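Local coordinates for protein 2,3-dihydroxybenzoate-AMP ligase (Bacillus subtilis, PDB 1MDB) that belongs to the ANL superfamily of AMP-binding enzymes and holds adenosine monophosphate and 2,3-dihydroxy-benzoic acid in adjoining pockets, at residues V279-M284 against G518-K523; K309-A314 against V445-L450; G412-L417 against V424-A429. One frame throughout, in Å; residues are numbered along the deposited sequence.

Interaction 3 is nested along the chain inside the loop closed by interaction 2, which in turn lies inside that closed by interaction 1. All three touch AMP, and their centres lie about 13 Å (1 and 2), 15 Å (2 and 3) and 17 Å (1 and 3) apart. Segments 279-284 and 309-314 follow strands 275-278 and 302-306, neighbouring parallel strands of the nine-stranded sheet; interaction 3 is a hairpin at the border of a separate antiparallel sheet. Interactions 1 and 2 meet through the K522-E446 salt bridge and M284 against A314, while K309 probably hydrogen-bonds V425 O of interaction 3. Chain parts far apart in sequence thus converge around one nucleotide.

Interaction 1 of 3, residues V279-M284 against G518-K523; sequences VPPLAM and GKVSKK. With AMP (adenosine monophosphate), chain D; DBH (2,3-dihydroxy-benzoic acid), chain E.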
# COMPACT_ATOMS: atom_id res chain seq x y z
N VAL A 279 7.55 4.08 -3.12
CA VAL A 279 7.92 3.59 -1.80
C VAL A 279 9.41 3.96 -1.78
O VAL A 279 10.00 4.17 -2.84
CB VAL A 279 7.73 2.04 -1.66
CG1 VAL A 279 6.25 1.70 -1.63
CG2 VAL A 279 8.42 1.32 -2.81
N PRO A 280 10.03 4.07 -0.58
CA PRO A 280 11.44 4.43 -0.46
C PRO A 280 12.47 3.79 -1.40
O PRO A 280 13.23 4.51 -2.06
CB PRO A 280 11.74 4.17 1.03
CG PRO A 280 10.44 4.51 1.67
CD PRO A 280 9.43 3.84 0.75
N PRO A 281 12.54 2.45 -1.47
CA PRO A 281 13.52 1.84 -2.36
C PRO A 281 13.42 2.35 -3.80
O PRO A 281 14.42 2.61 -4.46
CB PRO A 281 13.18 0.35 -2.28
CG PRO A 281 12.57 0.20 -0.95
CD PRO A 281 11.72 1.42 -0.81
N LEU A 282 12.18 2.48 -4.29
CA LEU A 282 11.93 2.93 -5.65
C LEU A 282 12.30 4.41 -5.79
O LEU A 282 12.87 4.82 -6.80
CB LEU A 282 10.45 2.70 -6.01
CG LEU A 282 10.02 2.85 -7.47
CD1 LEU A 282 10.80 1.88 -8.35
CD2 LEU A 282 8.52 2.57 -7.58
N ALA A 283 11.98 5.20 -4.77
CA ALA A 283 12.31 6.63 -4.77
C ALA A 283 13.80 6.82 -5.05
O ALA A 283 14.20 7.71 -5.79
CB ALA A 283 11.96 7.25 -3.44
N MET A 284 14.63 5.96 -4.46
CA MET A 284 16.07 6.05 -4.69
C MET A 284 16.39 5.77 -6.17
O MET A 284 17.19 6.47 -6.79
CB MET A 284 16.81 5.03 -3.81
CG MET A 284 16.45 5.13 -2.33
SD MET A 284 16.67 6.79 -1.65
CE MET A 284 16.29 6.52 0.10
N GLY A 518 6.60 -3.49 -2.99
CA GLY A 518 7.91 -2.94 -3.29
C GLY A 518 8.77 -2.46 -2.13
O GLY A 518 9.87 -1.96 -2.35
N LYS A 519 8.31 -2.59 -0.89
CA LYS A 519 9.15 -2.14 0.22
C LYS A 519 10.18 -3.19 0.60
O LYS A 519 10.05 -4.38 0.28
CB LYS A 519 8.32 -1.76 1.46
CG LYS A 519 6.84 -2.07 1.41
CD LYS A 519 6.14 -1.49 2.64
CE LYS A 519 4.63 -1.74 2.59
NZ LYS A 519 3.89 -1.06 3.70
N VAL A 520 11.22 -2.74 1.29
CA VAL A 520 12.26 -3.65 1.73
C VAL A 520 11.64 -4.57 2.76
O VAL A 520 10.83 -4.14 3.59
CB VAL A 520 13.44 -2.88 2.37
CG1 VAL A 520 14.45 -3.86 2.94
CG2 VAL A 520 14.10 -1.99 1.34
N SER A 521 11.97 -5.86 2.68
CA SER A 521 11.49 -6.84 3.63
C SER A 521 12.63 -7.05 4.61
O SER A 521 13.57 -7.80 4.32
CB SER A 521 11.17 -8.15 2.93
OG SER A 521 10.94 -9.18 3.88
N LYS A 522 12.59 -6.38 5.75
CA LYS A 522 13.66 -6.54 6.72
C LYS A 522 13.66 -7.96 7.27
O LYS A 522 14.72 -8.49 7.61
CB LYS A 522 13.54 -5.49 7.84
CG LYS A 522 14.06 -4.13 7.36
CD LYS A 522 14.24 -3.11 8.48
CE LYS A 522 14.95 -1.86 7.95
NZ LYS A 522 15.25 -0.88 9.02
N LYS A 523 12.49 -8.59 7.30
CA LYS A 523 12.40 -9.96 7.77
C LYS A 523 13.26 -10.87 6.86
O LYS A 523 14.01 -11.72 7.35
CB LYS A 523 10.94 -10.43 7.74
CG LYS A 523 10.76 -11.87 8.18
CD LYS A 523 9.36 -12.37 7.89
CE LYS A 523 9.24 -13.86 8.19
NZ LYS A 523 7.98 -14.44 7.64
P AMP D . 0.37 -1.46 4.60
O1P AMP D . -1.01 -1.91 5.00
O2P AMP D . 1.10 -2.43 3.73
O3P AMP D . 0.36 -0.07 4.02
O5' AMP D . 1.32 -1.43 5.95
C5' AMP D . 1.22 -0.38 6.95
C4' AMP D . 2.51 -0.34 7.78
O4' AMP D . 3.53 0.03 6.88
C3' AMP D . 2.57 0.71 8.84
O3' AMP D . 1.95 0.29 10.06
C2' AMP D . 4.06 0.98 8.96
O2' AMP D . 4.70 0.05 9.87
C1' AMP D . 4.51 0.82 7.53
N9 AMP D . 4.62 2.38 6.88
C8 AMP D . 3.84 2.83 5.87
N7 AMP D . 4.15 4.08 5.53
C5 AMP D . 5.14 4.39 6.35
C6 AMP D . 5.83 5.60 6.36
N6 AMP D . 5.55 6.60 5.52
N1 AMP D . 6.83 5.72 7.30
C2 AMP D . 7.14 4.72 8.17
N3 AMP D . 6.49 3.55 8.15
C4 AMP D . 5.47 3.36 7.23
C21 DBH E . 1.00 0.87 3.66
O9 DBH E . 2.29 0.56 3.80
C18 DBH E . 0.52 2.21 3.23
C15 DBH E . 1.47 3.21 2.87
C12 DBH E . 1.04 4.49 2.47
C3 DBH E . -0.88 2.50 3.18
O3 DBH E . -1.86 1.55 3.52
C6 DBH E . -1.30 3.78 2.79
C9 DBH E . -0.36 4.78 2.44
O6 DBH E . -2.65 4.08 2.76
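V279 and P281, where strand 275-278 gives way to helix 280-292, pack against G518-V520 in a buried, mostly apolar contact between the large AMP-binding part of the chain and the approach to the C-terminal helix 522-534. V279 directs one methyl, CG2, at the main chain of G518, and CG2 lies 3.6 Å from G518 O. P281 presents its ring from the first turn of the helix; its CG sits 3.7 Å from the same G518 O and 3.5 Å from V520 CG2, one methyl of a valine whose chain crosses the ring at a slant. G518 lies close against V279, and its positive phi (115°) is a backbone setting that suits glycine.

K519 follows this apolar patch but sends its amine elsewhere. CG nearly eclipses the backbone N (chi1 8°), and from there the extended chain runs away from 279-284 to the AMP phosphate, where K519 NZ donates to AMP O2P at 3.1 Å and also to G307 O. The exact position of NZ is less certain, because it is modelled too near 2,3-dihydroxy-benzoic acid. Further on, S521 OG caps A524 N at the start of the C-terminal helix. A lysine carried on a glycine-containing loop from the C-terminal part into the nucleotide pocket is a hallmark of the ANL adenylate-forming fold.

Interaction 2 of 3, residues K309-A314 against V445-L450; sequences KFSAEA and VENHLL. With AMP (adenosine monophosphate), chain D.
S311 and N447 bring the two backbones closest, with their CA atoms 5.6 Å apart, as the loop that leads into the short helix 312-315 meets helix 442-449. N447 carries the polar part of the contact. With CG anti to the backbone N (chi1 -169°), its amide reaches across to the opposite helix start, where N447 OD1 accepts E313 N at 2.8 Å. The bond is nearly straight (167° at the hydrogen), and the donor lies in the carbonyl plane on a lone pair. N447 OD1 also rests against S311 CB, at 3.3 Å, whereas S311 OG turns to E443 and makes no capping bond to its own helix.

One segment belongs to the AMP-binding family region and the other to the C-terminal region, so this contact joins the two parts that are hinged against each other in ANL enzymes. L450 supplies the apolar half. Its CD1 methyl packs on S311 CB at 3.7 Å and more loosely on A314 CB at 4.3 Å, with M284 of helix 280-292 bordering both L450 and A314. E313 CG, anti to the backbone N (chi1 180°), lies 3.7 Å from the main-chain C of L450; the bend at chi2 then turns the carboxylate toward R316, with which it forms a salt bridge. At the other end of the loop K309 N comes 3.1 Å from AMP N1, and the extended K309 chain carries its amine to a salt bridge with E443.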
# COMPACT_ATOMS: atom_id res chain seq x y z
N LYS A 309 9.40 4.58 5.88
CA LYS A 309 9.94 5.92 6.08
C LYS A 309 10.92 6.38 5.00
O LYS A 309 11.90 5.70 4.70
CB LYS A 309 10.61 6.00 7.45
CG LYS A 309 11.03 7.39 7.86
CD LYS A 309 11.62 7.39 9.26
CE LYS A 309 12.06 8.78 9.67
NZ LYS A 309 12.71 8.76 11.00
N PHE A 310 10.65 7.53 4.41
CA PHE A 310 11.55 8.08 3.41
C PHE A 310 12.49 8.97 4.23
O PHE A 310 12.10 10.04 4.69
CB PHE A 310 10.77 8.90 2.38
CG PHE A 310 11.58 9.30 1.18
CD1 PHE A 310 12.53 8.44 0.64
CD2 PHE A 310 11.36 10.52 0.56
CE1 PHE A 310 13.26 8.79 -0.48
CE2 PHE A 310 12.08 10.89 -0.56
CZ PHE A 310 13.03 10.02 -1.09
N SER A 311 13.71 8.48 4.43
CA SER A 311 14.71 9.18 5.22
C SER A 311 14.98 10.62 4.80
O SER A 311 14.98 10.95 3.61
CB SER A 311 16.02 8.38 5.21
OG SER A 311 15.86 7.16 5.93
N ALA A 312 15.22 11.46 5.80
CA ALA A 312 15.47 12.88 5.61
C ALA A 312 16.53 13.21 4.56
O ALA A 312 16.31 14.09 3.73
CB ALA A 312 15.85 13.52 6.95
N GLU A 313 17.66 12.52 4.62
CA GLU A 313 18.77 12.73 3.69
C GLU A 313 18.35 12.55 2.23
O GLU A 313 18.94 13.14 1.32
CB GLU A 313 19.91 11.76 4.03
CG GLU A 313 21.17 11.85 3.15
CD GLU A 313 21.91 13.18 3.25
OE1 GLU A 313 22.05 13.71 4.37
OE2 GLU A 313 22.36 13.70 2.21
N ALA A 314 17.32 11.74 2.01
CA ALA A 314 16.84 11.52 0.65
C ALA A 314 15.69 12.46 0.35
O ALA A 314 15.68 13.11 -0.69
CB ALA A 314 16.39 10.08 0.47
N VAL A 445 20.34 5.27 11.62
CA VAL A 445 21.65 4.92 11.07
C VAL A 445 21.63 4.89 9.54
O VAL A 445 22.59 5.31 8.89
CB VAL A 445 22.11 3.55 11.59
CG1 VAL A 445 23.51 3.26 11.09
CG2 VAL A 445 22.08 3.54 13.12
N GLU A 446 20.55 4.38 8.97
CA GLU A 446 20.45 4.32 7.52
C GLU A 446 20.52 5.74 6.93
O GLU A 446 21.21 5.97 5.93
CB GLU A 446 19.15 3.62 7.12
CG GLU A 446 19.05 2.18 7.64
CD GLU A 446 17.64 1.62 7.56
OE1 GLU A 446 17.39 0.50 8.07
OE2 GLU A 446 16.78 2.31 6.98
N ASN A 447 19.84 6.70 7.57
CA ASN A 447 19.84 8.09 7.11
C ASN A 447 21.26 8.63 6.97
O ASN A 447 21.58 9.29 5.98
CB ASN A 447 19.04 8.98 8.06
CG ASN A 447 18.79 10.36 7.48
OD1 ASN A 447 18.26 10.48 6.37
ND2 ASN A 447 19.17 11.40 8.22
N HIS A 448 22.10 8.36 7.97
CA HIS A 448 23.50 8.79 7.94
C HIS A 448 24.19 8.16 6.73
O HIS A 448 24.82 8.85 5.93
CB HIS A 448 24.24 8.33 9.21
CG HIS A 448 24.00 9.20 10.40
ND1 HIS A 448 24.71 10.36 10.62
CD2 HIS A 448 23.11 9.10 11.42
CE1 HIS A 448 24.27 10.94 11.73
NE2 HIS A 448 23.30 10.19 12.23
N LEU A 449 24.09 6.84 6.61
CA LEU A 449 24.70 6.10 5.51
C LEU A 449 24.28 6.61 4.13
O LEU A 449 25.04 6.51 3.17
CB LEU A 449 24.40 4.60 5.66
CG LEU A 449 24.97 4.02 6.96
CD1 LEU A 449 24.46 2.60 7.21
CD2 LEU A 449 26.50 4.05 6.89
N LEU A 450 23.07 7.16 4.03
CA LEU A 450 22.58 7.69 2.76
C LEU A 450 23.38 8.94 2.37
O LEU A 450 23.34 9.38 1.23
CB LEU A 450 21.09 8.05 2.85
CG LEU A 450 20.11 6.89 2.95
CD1 LEU A 450 18.68 7.41 2.87
CD2 LEU A 450 20.36 5.90 1.83
P AMP D . 0.37 -1.46 4.60
O1P AMP D . -1.01 -1.91 5.00
O2P AMP D . 1.10 -2.43 3.73
O3P AMP D . 0.36 -0.07 4.02
O5' AMP D . 1.32 -1.43 5.95
C5' AMP D . 1.22 -0.38 6.95
C4' AMP D . 2.51 -0.34 7.78
O4' AMP D . 3.53 0.03 6.88
C3' AMP D . 2.57 0.71 8.84
O3' AMP D . 1.95 0.29 10.06
C2' AMP D . 4.06 0.98 8.96
O2' AMP D . 4.70 0.05 9.87
C1' AMP D . 4.51 0.82 7.53
N9 AMP D . 4.62 2.38 6.88
C8 AMP D . 3.84 2.83 5.87
N7 AMP D . 4.15 4.08 5.53
C5 AMP D . 5.14 4.39 6.35
C6 AMP D . 5.83 5.60 6.36
N6 AMP D . 5.55 6.60 5.52
N1 AMP D . 6.83 5.72 7.30
C2 AMP D . 7.14 4.72 8.17
N3 AMP D . 6.49 3.55 8.15
C4 AMP D . 5.47 3.36 7.23

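Interaction 3 of 3, residues G412-L417 against V424-A429; sequences GDIVRL and VVEGRA. With AMP (adenosine monophosphate), chain D.
D413 and R428 form a salt bridge beside the AMP ribose, OD2 to NH1 at 3.1 Å, although the position of OD2 is less sure because the model sets it too near the ribose. The other carboxylate oxygen, D413 OD1, accepts a hydrogen bond from AMP O3' at 2.6 Å and is also hydrogen-bonded to T411. R428 bends at chi3 (66°) to bring NH1 back toward the ribose and to T411 O, and one face of its guanidinium lies over G412 O.

Five backbone hydrogen bonds hold strands 409-417 and 423-428 as an antiparallel hairpin; the axes of 412-417 and 424-428 run at 159°. The register slips by one residue where E426 and G427 both face I414, a classic beta bulge: I414 N donates to G427 O and I414 O accepts E426 N, each at 2.9 Å. Outward from here V415 and V425 meet on one side of the sheet, CG1 to CG2 at 3.9 Å, and V425 turns its other methyl, CG1, to AMP C2 at 3.6 Å. The opposite side holds I414, whose CD1 lies 4.0 Å from A429 CB and whose CG2 runs beside the E426 side chain. There too R416 lies alongside V424, with V424 CG1 over one face of its guanidinium, offset toward the rim and 3.5 Å from R416 NH1. The D413-R428 pair next to the bulge and a valine against the adenine suggest that this hairpin helps to hold the ribose and packs on the base near C2.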
# COMPACT_ATOMS: atom_id res chain seq x y z
N GLY A 412 1.67 -1.30 15.42
CA GLY A 412 2.96 -1.98 15.42
C GLY A 412 4.13 -1.06 15.14
O GLY A 412 5.28 -1.52 15.00
N ASP A 413 3.86 0.24 15.03
CA ASP A 413 4.92 1.20 14.78
C ASP A 413 5.36 1.93 16.04
O ASP A 413 4.56 2.13 16.96
CB ASP A 413 4.46 2.23 13.75
CG ASP A 413 4.05 1.59 12.44
OD1 ASP A 413 2.84 1.58 12.13
OD2 ASP A 413 4.95 1.09 11.73
N ILE A 414 6.63 2.29 16.10
CA ILE A 414 7.16 3.04 17.23
C ILE A 414 7.30 4.46 16.68
O ILE A 414 8.01 4.69 15.69
CB ILE A 414 8.54 2.53 17.69
CG1 ILE A 414 8.46 1.06 18.12
CG2 ILE A 414 9.03 3.37 18.87
CD1 ILE A 414 7.35 0.75 19.12
N VAL A 415 6.60 5.41 17.30
CA VAL A 415 6.63 6.80 16.83
C VAL A 415 6.62 7.79 17.99
O VAL A 415 6.51 7.41 19.16
CB VAL A 415 5.39 7.10 15.96
CG1 VAL A 415 5.16 5.98 14.95
CG2 VAL A 415 4.16 7.25 16.85
N ARG A 416 6.75 9.07 17.65
CA ARG A 416 6.69 10.14 18.63
C ARG A 416 5.80 11.19 17.97
O ARG A 416 5.69 11.22 16.75
CB ARG A 416 8.09 10.72 18.91
CG ARG A 416 8.50 11.86 18.00
CD ARG A 416 9.94 12.29 18.25
NE ARG A 416 10.26 13.51 17.53
CZ ARG A 416 11.26 13.63 16.65
NH1 ARG A 416 12.02 12.58 16.38
NH2 ARG A 416 11.47 14.79 16.04
N LEU A 417 5.16 12.03 18.77
CA LEU A 417 4.27 13.05 18.22
C LEU A 417 4.88 14.43 18.27
O LEU A 417 5.59 14.78 19.22
CB LEU A 417 2.94 13.06 18.97
CG LEU A 417 2.05 11.82 18.91
CD1 LEU A 417 0.81 12.06 19.76
CD2 LEU A 417 1.66 11.51 17.47
N VAL A 424 6.44 11.35 13.68
CA VAL A 424 7.80 11.11 13.26
C VAL A 424 8.03 9.65 13.61
O VAL A 424 8.23 9.30 14.77
CB VAL A 424 8.79 11.99 14.03
CG1 VAL A 424 10.21 11.70 13.56
CG2 VAL A 424 8.45 13.46 13.80
N VAL A 425 7.95 8.79 12.60
CA VAL A 425 8.11 7.36 12.76
C VAL A 425 9.57 6.96 12.95
O VAL A 425 10.46 7.47 12.26
CB VAL A 425 7.54 6.60 11.54
CG1 VAL A 425 7.67 5.08 11.73
CG2 VAL A 425 6.08 6.98 11.34
N GLU A 426 9.81 6.07 13.91
CA GLU A 426 11.16 5.56 14.18
C GLU A 426 11.32 4.36 13.27
O GLU A 426 12.31 4.22 12.56
CB GLU A 426 11.30 5.10 15.64
CG GLU A 426 12.65 4.42 15.93
CD GLU A 426 12.69 3.70 17.28
OE1 GLU A 426 12.28 2.53 17.35
OE2 GLU A 426 13.14 4.31 18.27
N GLY A 427 10.33 3.48 13.33
CA GLY A 427 10.31 2.25 12.56
C GLY A 427 9.34 1.29 13.23
O GLY A 427 8.69 1.66 14.21
N ARG A 428 9.23 0.07 12.71
CA ARG A 428 8.34 -0.92 13.30
C ARG A 428 8.93 -1.54 14.56
O ARG A 428 10.15 -1.73 14.68
CB ARG A 428 8.01 -2.03 12.29
CG ARG A 428 7.15 -1.56 11.13
CD ARG A 428 6.59 -2.71 10.32
NE ARG A 428 5.64 -3.53 11.07
CZ ARG A 428 4.44 -3.12 11.50
NH1 ARG A 428 4.02 -1.88 11.27
NH2 ARG A 428 3.65 -3.96 12.16
N ALA A 429 8.07 -1.85 15.52
CA ALA A 429 8.52 -2.47 16.77
C ALA A 429 9.44 -3.65 16.48
O ALA A 429 10.51 -3.78 17.06
CB ALA A 429 7.32 -2.93 17.59
P AMP D . 0.37 -1.46 4.60
O1P AMP D . -1.01 -1.91 5.00
O2P AMP D . 1.10 -2.43 3.73
O3P AMP D . 0.36 -0.07 4.02
O5' AMP D . 1.32 -1.43 5.95
C5' AMP D . 1.22 -0.38 6.95
C4' AMP D . 2.51 -0.34 7.78
O4' AMP D . 3.53 0.03 6.88
C3' AMP D . 2.57 0.71 8.84
O3' AMP D . 1.95 0.29 10.06
C2' AMP D . 4.06 0.98 8.96
O2' AMP D . 4.70 0.05 9.87
C1' AMP D . 4.51 0.82 7.53
N9 AMP D . 4.62 2.38 6.88
C8 AMP D . 3.84 2.83 5.87
N7 AMP D . 4.15 4.08 5.53
C5 AMP D . 5.14 4.39 6.35
C6 AMP D . 5.83 5.60 6.36
N6 AMP D . 5.55 6.60 5.52
N1 AMP D . 6.83 5.72 7.30
C2 AMP D . 7.14 4.72 8.17
N3 AMP D . 6.49 3.55 8.15
C4 AMP D . 5.47 3.36 7.23